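Local coordinates for protein sesquisabinene B synthase 2 (PDB 6A2C) that probably cyclises farnesyl diphosphate to the sesquiterpene sesquisabinene B, using magnesium ions to bind and ionise the diphosphate, at residues V415-P420 / L455-N460; E407-N412 / N474-Q479; N421-S426 / E519-F524. All coordinates share one frame; numbering follows the deposited sequence.

Contact 1: residues V415-P420 / L455-N460; sequences VSIGFP and LCRIIN. With MG (magnesium ion), chain F; FPP (farnesyl diphosphate), chain C.
Ile417 lies under the guanidinium of Arg457: its CD1 sits over the centre of one face, 3.7 Å from Arg457 CZ. The arginine chain is bent at chi2 and chi3 (53° and 65°), which folds its end back across the isoleucine to the diphosphate of farnesyl diphosphate. There Arg457 NH1 donates an almost straight bond to O3B (175°) and Arg457 NH2 meets O2B at 2.8 Å. Asp461 pairs with NH1 and Ala413 O takes NE, fixing the rotation of the group. Arg457 NH2 gives Ser416 OG just a weak, bent bond; the firmer partner of that hydroxyl is Glu394, a magnesium ligand. Ile417 and Gly418 link helix 406-416 to helix 419-430, and Ile417 O approaches C6 of the prenyl chain at 3.0 Å. Asn460, the first residue of what fits the NSE/DTE motif of class I terpene synthases, binds magnesium through OD1 at 2.4 Å while its ND2 donates to O1A. Cys456 SG stands over the Phe419 ring, 3.8 Å from its centroid, and Cys456 CB is 3.4 Å from Phe419 CD2. A leucine in place of Phe419 would probably leave that sulfur without its aromatic face and the prenyl carbons C7 and C14 less closely packed.

Contact 2: residues E407-N412 / N474-Q479; sequences EEYLDN and NLKSIQ. With FPP (farnesyl diphosphate), chain C.
Tyr409 reaches across to the turn that leads into helix 477-485, and its ring touches Leu475, Lys476 and Ser477 in turn. With CG anti to the backbone N (chi1 168°), the ring leaves helix 406-416 toward residues 475-477. Van der Waals contact comes first: the backbone of Lys476 lies over one face of the ring, Leu475 O approaches Tyr409 CE1 at 3.2 Å, and Ser477 OG sits at the ring edge, 3.4 Å from Tyr409 CE2. On the same helix Leu410 brings CD2 to within 3.7 Å of Ser477 OG, closing the contact where helix 477-485 begins.

No direct hydrogen bond joins the two segments, and the polar ends meet through third parties. Tyr409 OH and Ser477 OG both bond to Asp461 OD2, so one carboxylate oxygen on helix 447-462 holds the phenol and the serine together. A water completes the bridge, donating to Tyr409 OH at 3.0 Å and accepting from Lys476 NZ at the same distance. This is the diphosphate end of the active site of the all-helical class I terpene synthase domain, where the turn before helix 477-485 passes beside the ligand.

The charged contact belongs to Lys476, the N-cap residue of that helix. Its CB points away from the tyrosine helix, and the chain turns at chi2 (-66°) before running out nearly straight. Lys476 CD passes 3.8 Å from Tyr409 OH. Beyond it Lys476 NZ donates to O3B of farnesyl diphosphate at 3.0 Å, an oxygen that also binds magnesium; the ammonium probably offsets part of the diphosphate charge.

Contact 3: residues N421-S426 / E519-F524; sequences NLLVTS and EPFLSF. With FPP (farnesyl diphosphate), chain C.
Leu423 and Ser426 meet Phe521 and Phe524 where two helices of the all-alpha terpene synthase fold, 419-430 and 521-535, pack behind the substrate pocket. The contact is tight round one serine. Ser426 OG stands between the two phenylalanines, 3.3 Å from Phe524 CD2 and 3.6 Å from Phe521 CD1. It lies at the edge of the Phe521 ring, and Ser426 CB follows it onto Phe524, 3.6 Å from CD2. Its chi1 of 79° sets the hydroxyl between the backbone N and the carbonyl carbon, where it turns back on its own helix and donates to Leu423 O at 2.7 Å. That bond satisfies a buried hydroxyl among aromatic carbons. Leu423 O also meets the edge of Phe521, with CE1 at 3.3 Å.

Phe521 reaches this spot with CG anti to the backbone N (chi1 -174°), and Val449 of helix 447-462 and Tyr427, edge-to-face, pack against it as well. The fit is looser at the tip of Leu423, whose CD2 lies 4.1 Å from Phe524 O; Ser452 and Cys453 of helix 447-462 lie against that leucine too. Further out, where the chain enters helix 521-535, Pro520 follows a cis peptide bond and exposed Glu519, in the loop ahead of that helix, accepts a bond from Ser523 OG at OE1.

On the pocket side of helix 419-430, away from the phenylalanines, Leu422 CD1 touches the prenyl chain of farnesyl diphosphate, 3.6 Å from C12.

In the fold
From the N-terminal side, the chain first reaches helix 406-416, which contributes to contact 2 and, at its end, to contact 1; the linker at Ile417-Gly418 and the start of helix 419-430 carry the rest of contact 1, and that helix then begins contact 3. Helix 447-462 returns to close contact 1, the shortest loop. Residues 474-479 close contact 2, whose loop encloses that of contact 1. Residues 519-524 close contact 3 last, and its loop crosses both others. Contacts 1 and 2 touch through Arg457, on Tyr409 and Leu410, and Ile458, on Leu410. Contact 3 meets contact 1 only by adjoining it in sequence. All three border farnesyl diphosphate, from its diphosphate to its prenyl tail.

Contact 1: residues V415-P420 / L455-N460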
loop_
_atom_site.group_PDB
_atom_site.type_symbol
_atom_site.label_atom_id
_atom_site.label_comp_id
_atom_site.label_asym_id
_atom_site.label_seq_id
_atom_site.Cartn_x
_atom_site.Cartn_y
_atom_site.Cartn_z
ATOM N N VAL A 415 15.373 20.524 -15.613
ATOM C CA VAL A 415 14.644 19.248 -15.791
ATOM C C VAL A 415 15.262 18.192 -14.885
ATOM O O VAL A 415 14.490 17.483 -14.187
ATOM C CB VAL A 415 14.662 18.765 -17.246
ATOM C CG1 VAL A 415 13.897 17.450 -17.326
ATOM C CG2 VAL A 415 14.121 19.814 -18.208
ATOM N N SER A 416 16.590 18.073 -14.867
ATOM C CA SER A 416 17.233 16.979 -14.099
ATOM C C SER A 416 16.950 17.112 -12.595
ATOM O O SER A 416 17.035 16.104 -11.908
ATOM C CB SER A 416 18.708 16.853 -14.385
ATOM O OG SER A 416 19.418 17.939 -13.823
ATOM N N ILE A 417 16.737 18.314 -12.072
ATOM C CA ILE A 417 16.507 18.486 -10.609
ATOM C C ILE A 417 15.183 17.769 -10.247
ATOM O O ILE A 417 15.020 17.404 -9.071
ATOM C CB ILE A 417 16.534 19.969 -10.214
ATOM C CG1 ILE A 417 16.576 20.171 -8.691
ATOM C CG2 ILE A 417 15.364 20.710 -10.858
ATOM C CD1 ILE A 417 17.882 19.712 -8.030
ATOM N N GLY A 418 14.268 17.549 -11.207
ATOM C CA GLY A 418 13.108 16.666 -10.996
ATOM C C GLY A 418 11.838 17.432 -10.702
ATOM O O GLY A 418 10.775 16.812 -10.513
ATOM N N PHE A 419 11.897 18.761 -10.697
ATOM C CA PHE A 419 10.718 19.568 -10.320
ATOM C C PHE A 419 9.700 19.646 -11.439
ATOM O O PHE A 419 8.518 19.749 -11.126
ATOM C CB PHE A 419 11.126 20.892 -9.693
ATOM C CG PHE A 419 11.469 20.665 -8.251
ATOM C CD1 PHE A 419 10.473 20.447 -7.318
ATOM C CD2 PHE A 419 12.781 20.449 -7.872
ATOM C CE1 PHE A 419 10.791 20.095 -6.011
ATOM C CE2 PHE A 419 13.106 20.146 -6.566
ATOM C CZ PHE A 419 12.104 19.978 -5.626
ATOM N N PRO A 420 10.065 19.614 -12.745
ATOM C CA PRO A 420 9.044 19.420 -13.776
ATOM C C PRO A 420 8.229 18.144 -13.517
ATOM O O PRO A 420 6.991 18.196 -13.611
ATOM C CB PRO A 420 9.815 19.411 -15.088
ATOM C CG PRO A 420 11.027 20.278 -14.753
ATOM C CD PRO A 420 11.388 19.886 -13.319
ATOM N N LEU A 455 14.875 27.804 -10.052
ATOM C CA LEU A 455 15.221 28.187 -8.650
ATOM C C LEU A 455 15.635 26.929 -7.877
ATOM O O LEU A 455 16.730 26.927 -7.242
ATOM C CB LEU A 455 14.016 28.874 -8.020
ATOM C CG LEU A 455 13.950 30.376 -8.250
ATOM C CD1 LEU A 455 12.572 30.913 -7.958
ATOM C CD2 LEU A 455 14.990 31.086 -7.414
ATOM N N CYS A 456 14.843 25.855 -7.964
ATOM C CA CYS A 456 15.148 24.617 -7.213
ATOM C C CYS A 456 16.545 24.087 -7.584
ATOM O O CYS A 456 17.312 23.650 -6.678
ATOM C CB CYS A 456 14.063 23.574 -7.452
ATOM S SG CYS A 456 12.491 24.020 -6.677
ATOM N N ARG A 457 16.888 24.113 -8.888
ATOM C CA ARG A 457 18.198 23.644 -9.389
ATOM C C ARG A 457 19.292 24.552 -8.845
ATOM O O ARG A 457 20.273 24.025 -8.309
ATOM C CB ARG A 457 18.212 23.590 -10.923
ATOM C CG ARG A 457 19.593 23.520 -11.549
ATOM C CD ARG A 457 20.436 22.419 -10.994
ATOM N NE ARG A 457 19.926 21.091 -11.277
ATOM C CZ ARG A 457 20.347 19.967 -10.713
ATOM N NH1 ARG A 457 21.270 19.992 -9.770
ATOM N NH2 ARG A 457 19.834 18.805 -11.099
ATOM N N ILE A 458 19.157 25.859 -8.988
ATOM C CA ILE A 458 20.272 26.773 -8.626
ATOM C C ILE A 458 20.465 26.715 -7.105
ATOM O O ILE A 458 21.627 26.751 -6.621
ATOM C CB ILE A 458 19.959 28.182 -9.102
ATOM C CG1 ILE A 458 20.266 28.326 -10.597
ATOM C CG2 ILE A 458 20.708 29.181 -8.260
ATOM C CD1 ILE A 458 19.904 29.713 -11.096
ATOM N N ILE A 459 19.366 26.615 -6.374
ATOM C CA ILE A 459 19.442 26.554 -4.887
ATOM C C ILE A 459 20.163 25.267 -4.489
ATOM O O ILE A 459 21.049 25.356 -3.614
ATOM C CB ILE A 459 18.051 26.694 -4.250
ATOM C CG1 ILE A 459 17.462 28.090 -4.449
ATOM C CG2 ILE A 459 18.121 26.342 -2.772
ATOM C CD1 ILE A 459 15.946 28.157 -4.279
ATOM N N ASN A 460 19.823 24.125 -5.093
ATOM C CA ASN A 460 20.517 22.835 -4.881
ATOM C C ASN A 460 22.014 23.030 -5.183
ATOM O O ASN A 460 22.845 22.656 -4.331
ATOM C CB ASN A 460 19.900 21.684 -5.674
ATOM C CG ASN A 460 20.575 20.337 -5.484
ATOM O OD1 ASN A 460 21.509 20.006 -6.205
ATOM N ND2 ASN A 460 19.983 19.476 -4.675
HETATM MG MG MG F . 22.845 18.082 -6.485
HETATM C C1 FPP C . 19.040 14.850 -4.603
HETATM O O1 FPP C . 20.403 15.291 -4.539
HETATM C C2 FPP C . 18.024 15.919 -4.879
HETATM C C3 FPP C . 17.177 15.841 -5.902
HETATM C C4 FPP C . 17.177 14.680 -6.857
HETATM C C5 FPP C . 16.212 16.947 -6.229
HETATM C C6 FPP C . 14.751 16.552 -6.252
HETATM C C7 FPP C . 14.123 16.548 -4.894
HETATM C C8 FPP C . 13.953 15.509 -4.090
HETATM C C10 FPP C . 14.444 14.138 -4.391
HETATM C C9 FPP C . 13.192 15.633 -2.813
HETATM C C11 FPP C . 11.761 15.258 -3.027
HETATM C C12 FPP C . 10.849 16.430 -3.203
HETATM C C13 FPP C . 9.525 16.466 -3.077
HETATM C C14 FPP C . 8.709 17.688 -3.382
HETATM C C15 FPP C . 8.715 15.293 -2.612
HETATM P PA FPP C . 21.376 15.599 -5.815
HETATM O O1A FPP C . 21.852 16.953 -5.347
HETATM O O2A FPP C . 22.374 14.533 -6.379
HETATM O O3A FPP C . 20.518 15.958 -7.163
HETATM P PB FPP C . 21.398 16.244 -8.591
HETATM O O1B FPP C . 22.288 15.026 -8.885
HETATM O O2B FPP C . 20.371 16.459 -9.685
HETATM O O3B FPP C . 22.201 17.488 -8.344
HETATM O O HOH W 1 23.745 19.907 -7.229
HETATM O O HOH W 2 24.530 16.765 -6.740
HETATM O O HOH W 3 23.503 19.182 -4.702
#

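Contact 2: residues E407-N412 / N474-Q479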
loop_
_atom_site.group_PDB
_atom_site.type_symbol
_atom_site.label_atom_id
_atom_site.label_comp_id
_atom_site.label_asym_id
_atom_site.label_seq_id
_atom_site.Cartn_x
_atom_site.Cartn_y
_atom_site.Cartn_z
ATOM N N GLU A 407 23.893 28.887 -19.331
ATOM C CA GLU A 407 22.582 28.854 -20.029
ATOM C C GLU A 407 22.320 27.441 -20.586
ATOM O O GLU A 407 21.232 26.959 -20.343
ATOM C CB GLU A 407 22.447 29.984 -21.065
ATOM C CG GLU A 407 21.238 30.887 -20.779
ATOM C CD GLU A 407 21.402 31.982 -19.721
ATOM O OE1 GLU A 407 22.562 32.183 -19.253
ATOM O OE2 GLU A 407 20.368 32.677 -19.385
ATOM N N GLU A 408 23.282 26.768 -21.226
ATOM C CA GLU A 408 23.095 25.389 -21.727
ATOM C C GLU A 408 22.866 24.442 -20.539
ATOM O O GLU A 408 21.983 23.574 -20.633
ATOM C CB GLU A 408 24.261 24.912 -22.586
ATOM C CG GLU A 408 24.052 23.534 -23.203
ATOM C CD GLU A 408 25.209 22.984 -24.052
ATOM O OE1 GLU A 408 26.375 23.351 -23.789
ATOM O OE2 GLU A 408 24.946 22.120 -24.939
ATOM N N TYR A 409 23.653 24.573 -19.484
ATOM C CA TYR A 409 23.532 23.711 -18.290
ATOM C C TYR A 409 22.121 23.845 -17.699
ATOM O O TYR A 409 21.438 22.841 -17.524
ATOM C CB TYR A 409 24.594 24.100 -17.270
ATOM C CG TYR A 409 24.349 23.478 -15.931
ATOM C CD1 TYR A 409 24.550 22.127 -15.750
ATOM C CD2 TYR A 409 23.849 24.227 -14.879
ATOM C CE1 TYR A 409 24.324 21.529 -14.528
ATOM C CE2 TYR A 409 23.667 23.660 -13.637
ATOM C CZ TYR A 409 23.876 22.300 -13.473
ATOM O OH TYR A 409 23.655 21.725 -12.260
ATOM N N LEU A 410 21.665 25.071 -17.454
ATOM C CA LEU A 410 20.409 25.310 -16.698
ATOM C C LEU A 410 19.207 24.850 -17.524
ATOM O O LEU A 410 18.249 24.310 -16.945
ATOM C CB LEU A 410 20.275 26.787 -16.324
ATOM C CG LEU A 410 21.113 27.244 -15.138
ATOM C CD1 LEU A 410 20.847 28.714 -14.872
ATOM C CD2 LEU A 410 20.832 26.416 -13.886
ATOM N N ASP A 411 19.233 25.013 -18.844
ATOM C CA ASP A 411 18.121 24.518 -19.701
ATOM C C ASP A 411 17.857 23.026 -19.443
ATOM O O ASP A 411 16.702 22.645 -19.424
ATOM C CB ASP A 411 18.364 24.803 -21.180
ATOM C CG ASP A 411 17.069 24.890 -21.962
ATOM O OD1 ASP A 411 16.136 25.532 -21.456
ATOM O OD2 ASP A 411 17.001 24.299 -23.057
ATOM N N ASN A 412 18.911 22.242 -19.246
ATOM C CA ASN A 412 18.776 20.792 -18.974
ATOM C C ASN A 412 18.598 20.546 -17.464
ATOM O O ASN A 412 17.852 19.621 -17.083
ATOM C CB ASN A 412 20.010 20.064 -19.452
ATOM C CG ASN A 412 19.894 18.576 -19.399
ATOM O OD1 ASN A 412 19.095 17.997 -20.125
ATOM N ND2 ASN A 412 20.741 17.957 -18.596
ATOM N N ASN A 474 32.557 20.436 -13.223
ATOM C CA ASN A 474 32.213 21.344 -14.350
ATOM C C ASN A 474 30.699 21.365 -14.544
ATOM O O ASN A 474 30.231 22.255 -15.276
ATOM C CB ASN A 474 32.872 20.940 -15.673
ATOM C CG ASN A 474 34.254 21.530 -15.856
ATOM O OD1 ASN A 474 34.562 22.588 -15.305
ATOM N ND2 ASN A 474 35.090 20.858 -16.633
ATOM N N LEU A 475 29.972 20.391 -13.984
ATOM C CA LEU A 475 28.535 20.220 -14.301
ATOM C C LEU A 475 27.667 20.685 -13.136
ATOM O O LEU A 475 26.667 20.004 -12.872
ATOM C CB LEU A 475 28.263 18.754 -14.635
ATOM C CG LEU A 475 28.883 18.240 -15.930
ATOM C CD1 LEU A 475 27.975 17.184 -16.551
ATOM C CD2 LEU A 475 29.143 19.375 -16.910
ATOM N N LYS A 476 27.980 21.867 -12.588
ATOM C CA LYS A 476 27.107 22.531 -11.590
ATOM C C LYS A 476 27.079 24.028 -11.955
ATOM O O LYS A 476 27.981 24.437 -12.689
ATOM C CB LYS A 476 27.455 22.186 -10.135
ATOM C CG LYS A 476 27.371 20.722 -9.725
ATOM C CD LYS A 476 25.977 20.133 -9.749
ATOM C CE LYS A 476 25.985 18.619 -9.719
ATOM N NZ LYS A 476 24.655 18.035 -10.010
ATOM N N SER A 477 26.135 24.810 -11.430
ATOM C CA SER A 477 25.882 26.228 -11.807
ATOM C C SER A 477 27.159 27.064 -11.626
ATOM O O SER A 477 27.525 27.744 -12.561
ATOM C CB SER A 477 24.741 26.831 -11.019
ATOM O OG SER A 477 23.525 26.162 -11.317
ATOM N N ILE A 478 27.770 27.060 -10.436
ATOM C CA ILE A 478 28.862 28.027 -10.130
ATOM C C ILE A 478 30.003 27.770 -11.122
ATOM O O ILE A 478 30.460 28.729 -11.750
ATOM C CB ILE A 478 29.324 27.929 -8.666
ATOM C CG1 ILE A 478 28.235 28.389 -7.693
ATOM C CG2 ILE A 478 30.597 28.731 -8.468
ATOM C CD1 ILE A 478 28.475 27.995 -6.257
ATOM N N GLN A 479 30.396 26.508 -11.295
ATOM C CA GLN A 479 31.566 26.143 -12.117
ATOM C C GLN A 479 31.258 26.440 -13.582
ATOM O O GLN A 479 32.195 26.854 -14.313
ATOM C CB GLN A 479 31.958 24.686 -11.892
ATOM C CG GLN A 479 33.292 24.318 -12.534
ATOM C CD GLN A 479 34.491 25.056 -11.977
ATOM O OE1 GLN A 479 35.266 25.635 -12.729
ATOM N NE2 GLN A 479 34.668 25.020 -10.660
HETATM C C1 FPP C . 19.040 14.850 -4.603
HETATM O O1 FPP C . 20.403 15.291 -4.539
HETATM C C2 FPP C . 18.024 15.919 -4.879
HETATM C C3 FPP C . 17.177 15.841 -5.902
HETATM C C4 FPP C . 17.177 14.680 -6.857
HETATM C C5 FPP C . 16.212 16.947 -6.229
HETATM C C6 FPP C . 14.751 16.552 -6.252
HETATM C C7 FPP C . 14.123 16.548 -4.894
HETATM C C8 FPP C . 13.953 15.509 -4.090
HETATM C C10 FPP C . 14.444 14.138 -4.391
HETATM C C9 FPP C . 13.192 15.633 -2.813
HETATM C C11 FPP C . 11.761 15.258 -3.027
HETATM C C12 FPP C . 10.849 16.430 -3.203
HETATM C C13 FPP C . 9.525 16.466 -3.077
HETATM C C14 FPP C . 8.709 17.688 -3.382
HETATM C C15 FPP C . 8.715 15.293 -2.612
HETATM P PA FPP C . 21.376 15.599 -5.815
HETATM O O1A FPP C . 21.852 16.953 -5.347
HETATM O O2A FPP C . 22.374 14.533 -6.379
HETATM O O3A FPP C . 20.518 15.958 -7.163
HETATM P PB FPP C . 21.398 16.244 -8.591
HETATM O O1B FPP C . 22.288 15.026 -8.885
HETATM O O2B FPP C . 20.371 16.459 -9.685
HETATM O O3B FPP C . 22.201 17.488 -8.344
HETATM O O HOH W 4 23.160 18.793 -12.476
#

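Contact 3: residues N421-S426 / E519-F524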
loop_
_atom_site.group_PDB
_atom_site.type_symbol
_atom_site.label_atom_id
_atom_site.label_comp_id
_atom_site.label_asym_id
_atom_site.label_seq_id
_atom_site.Cartn_x
_atom_site.Cartn_y
_atom_site.Cartn_z
ATOM N N ASN A 421 8.901 17.075 -13.137
ATOM C CA ASN A 421 8.275 15.777 -12.778
ATOM C C ASN A 421 7.352 16.002 -11.583
ATOM O O ASN A 421 6.106 15.724 -11.645
ATOM C CB ASN A 421 9.361 14.733 -12.518
ATOM C CG ASN A 421 8.840 13.330 -12.293
ATOM O OD1 ASN A 421 7.656 13.130 -11.996
ATOM N ND2 ASN A 421 9.731 12.348 -12.438
ATOM N N LEU A 422 7.915 16.475 -10.477
ATOM C CA LEU A 422 7.114 16.660 -9.244
ATOM C C LEU A 422 5.956 17.629 -9.500
ATOM O O LEU A 422 4.835 17.349 -9.004
ATOM C CB LEU A 422 8.046 17.116 -8.106
ATOM C CG LEU A 422 8.968 16.011 -7.616
ATOM C CD1 LEU A 422 10.116 16.533 -6.754
ATOM C CD2 LEU A 422 8.156 14.988 -6.834
ATOM N N LEU A 423 6.191 18.743 -10.187
ATOM C CA LEU A 423 5.137 19.786 -10.328
ATOM C C LEU A 423 4.048 19.322 -11.295
ATOM O O LEU A 423 2.849 19.540 -10.977
ATOM C CB LEU A 423 5.745 21.126 -10.745
ATOM C CG LEU A 423 6.466 21.877 -9.616
ATOM C CD1 LEU A 423 7.126 23.109 -10.159
ATOM C CD2 LEU A 423 5.484 22.263 -8.503
ATOM N N VAL A 424 4.421 18.789 -12.460
ATOM C CA VAL A 424 3.416 18.326 -13.453
ATOM C C VAL A 424 2.584 17.241 -12.788
ATOM O O VAL A 424 1.372 17.249 -12.949
ATOM C CB VAL A 424 4.053 17.838 -14.752
ATOM C CG1 VAL A 424 3.023 17.177 -15.653
ATOM C CG2 VAL A 424 4.734 18.992 -15.459
ATOM N N THR A 425 3.217 16.357 -12.038
ATOM C CA THR A 425 2.495 15.299 -11.314
ATOM C C THR A 425 1.512 15.956 -10.337
ATOM O O THR A 425 0.350 15.492 -10.287
ATOM C CB THR A 425 3.448 14.338 -10.598
ATOM O OG1 THR A 425 4.276 13.761 -11.599
ATOM C CG2 THR A 425 2.669 13.256 -9.887
ATOM N N SER A 426 1.956 16.952 -9.568
ATOM C CA SER A 426 1.100 17.631 -8.575
ATOM C C SER A 426 -0.107 18.277 -9.278
ATOM O O SER A 426 -1.219 18.270 -8.686
ATOM C CB SER A 426 1.864 18.590 -7.719
ATOM O OG SER A 426 2.118 19.823 -8.365
ATOM N N GLU A 519 -5.197 27.547 -7.037
ATOM C CA GLU A 519 -4.781 26.743 -5.877
ATOM C C GLU A 519 -5.298 25.316 -6.087
ATOM O O GLU A 519 -6.361 25.166 -6.687
ATOM C CB GLU A 519 -5.309 27.400 -4.603
ATOM C CG GLU A 519 -4.769 28.795 -4.369
ATOM C CD GLU A 519 -3.334 28.865 -3.885
ATOM O OE1 GLU A 519 -2.694 27.813 -3.776
ATOM O OE2 GLU A 519 -2.870 29.974 -3.621
ATOM N N PRO A 520 -4.597 24.279 -5.590
ATOM C CA PRO A 520 -3.346 24.480 -4.842
ATOM C C PRO A 520 -2.009 24.560 -5.604
ATOM O O PRO A 520 -1.013 24.743 -4.978
ATOM C CB PRO A 520 -3.387 23.265 -3.919
ATOM C CG PRO A 520 -4.021 22.184 -4.753
ATOM C CD PRO A 520 -5.036 22.892 -5.618
ATOM N N PHE A 521 -2.037 24.446 -6.926
ATOM C CA PHE A 521 -0.786 24.431 -7.732
ATOM C C PHE A 521 0.032 25.718 -7.551
ATOM O O PHE A 521 1.245 25.648 -7.503
ATOM C CB PHE A 521 -1.078 24.154 -9.205
ATOM C CG PHE A 521 0.152 23.988 -10.054
ATOM C CD1 PHE A 521 0.919 22.840 -9.972
ATOM C CD2 PHE A 521 0.557 24.990 -10.917
ATOM C CE1 PHE A 521 2.054 22.694 -10.748
ATOM C CE2 PHE A 521 1.692 24.838 -11.696
ATOM C CZ PHE A 521 2.438 23.690 -11.610
ATOM N N LEU A 522 -0.642 26.855 -7.449
ATOM C CA LEU A 522 0.061 28.136 -7.229
ATOM C C LEU A 522 0.967 27.997 -6.000
ATOM O O LEU A 522 2.138 28.343 -6.097
ATOM C CB LEU A 522 -0.982 29.237 -7.033
ATOM C CG LEU A 522 -1.710 29.729 -8.279
ATOM C CD1 LEU A 522 -2.794 30.721 -7.895
ATOM C CD2 LEU A 522 -0.741 30.370 -9.250
ATOM N N SER A 523 0.417 27.460 -4.909
ATOM C CA SER A 523 1.184 27.304 -3.649
ATOM C C SER A 523 2.310 26.272 -3.808
ATOM O O SER A 523 3.401 26.550 -3.374
ATOM C CB SER A 523 0.267 26.986 -2.516
ATOM O OG SER A 523 -0.507 28.115 -2.165
ATOM N N PHE A 524 2.027 25.150 -4.461
ATOM C CA PHE A 524 3.048 24.099 -4.676
ATOM C C PHE A 524 4.246 24.684 -5.431
ATOM O O PHE A 524 5.362 24.396 -5.047
ATOM C CB PHE A 524 2.488 22.973 -5.548
ATOM C CG PHE A 524 1.304 22.191 -5.043
ATOM C CD1 PHE A 524 0.949 22.188 -3.707
ATOM C CD2 PHE A 524 0.556 21.426 -5.922
ATOM C CE1 PHE A 524 -0.141 21.454 -3.272
ATOM C CE2 PHE A 524 -0.527 20.685 -5.485
ATOM C CZ PHE A 524 -0.867 20.694 -4.156
HETATM C C1 FPP C . 19.040 14.850 -4.603
HETATM O O1 FPP C . 20.403 15.291 -4.539
HETATM C C2 FPP C . 18.024 15.919 -4.879
HETATM C C3 FPP C . 17.177 15.841 -5.902
HETATM C C4 FPP C . 17.177 14.680 -6.857
HETATM C C5 FPP C . 16.212 16.947 -6.229
HETATM C C6 FPP C . 14.751 16.552 -6.252
HETATM C C7 FPP C . 14.123 16.548 -4.894
HETATM C C8 FPP C . 13.953 15.509 -4.090
HETATM C C10 FPP C . 14.444 14.138 -4.391
HETATM C C9 FPP C . 13.192 15.633 -2.813
HETATM C C11 FPP C . 11.761 15.258 -3.027
HETATM C C12 FPP C . 10.849 16.430 -3.203
HETATM C C13 FPP C . 9.525 16.466 -3.077
HETATM C C14 FPP C . 8.709 17.688 -3.382
HETATM C C15 FPP C . 8.715 15.293 -2.612
HETATM P PA FPP C . 21.376 15.599 -5.815
HETATM O O1A FPP C . 21.852 16.953 -5.347
HETATM O O2A FPP C . 22.374 14.533 -6.379
HETATM O O3A FPP C . 20.518 15.958 -7.163
HETATM P PB FPP C . 21.398 16.244 -8.591
HETATM O O1B FPP C . 22.288 15.026 -8.885
HETATM O O2B FPP C . 20.371 16.459 -9.685
HETATM O O3B FPP C . 22.201 17.488 -8.344
#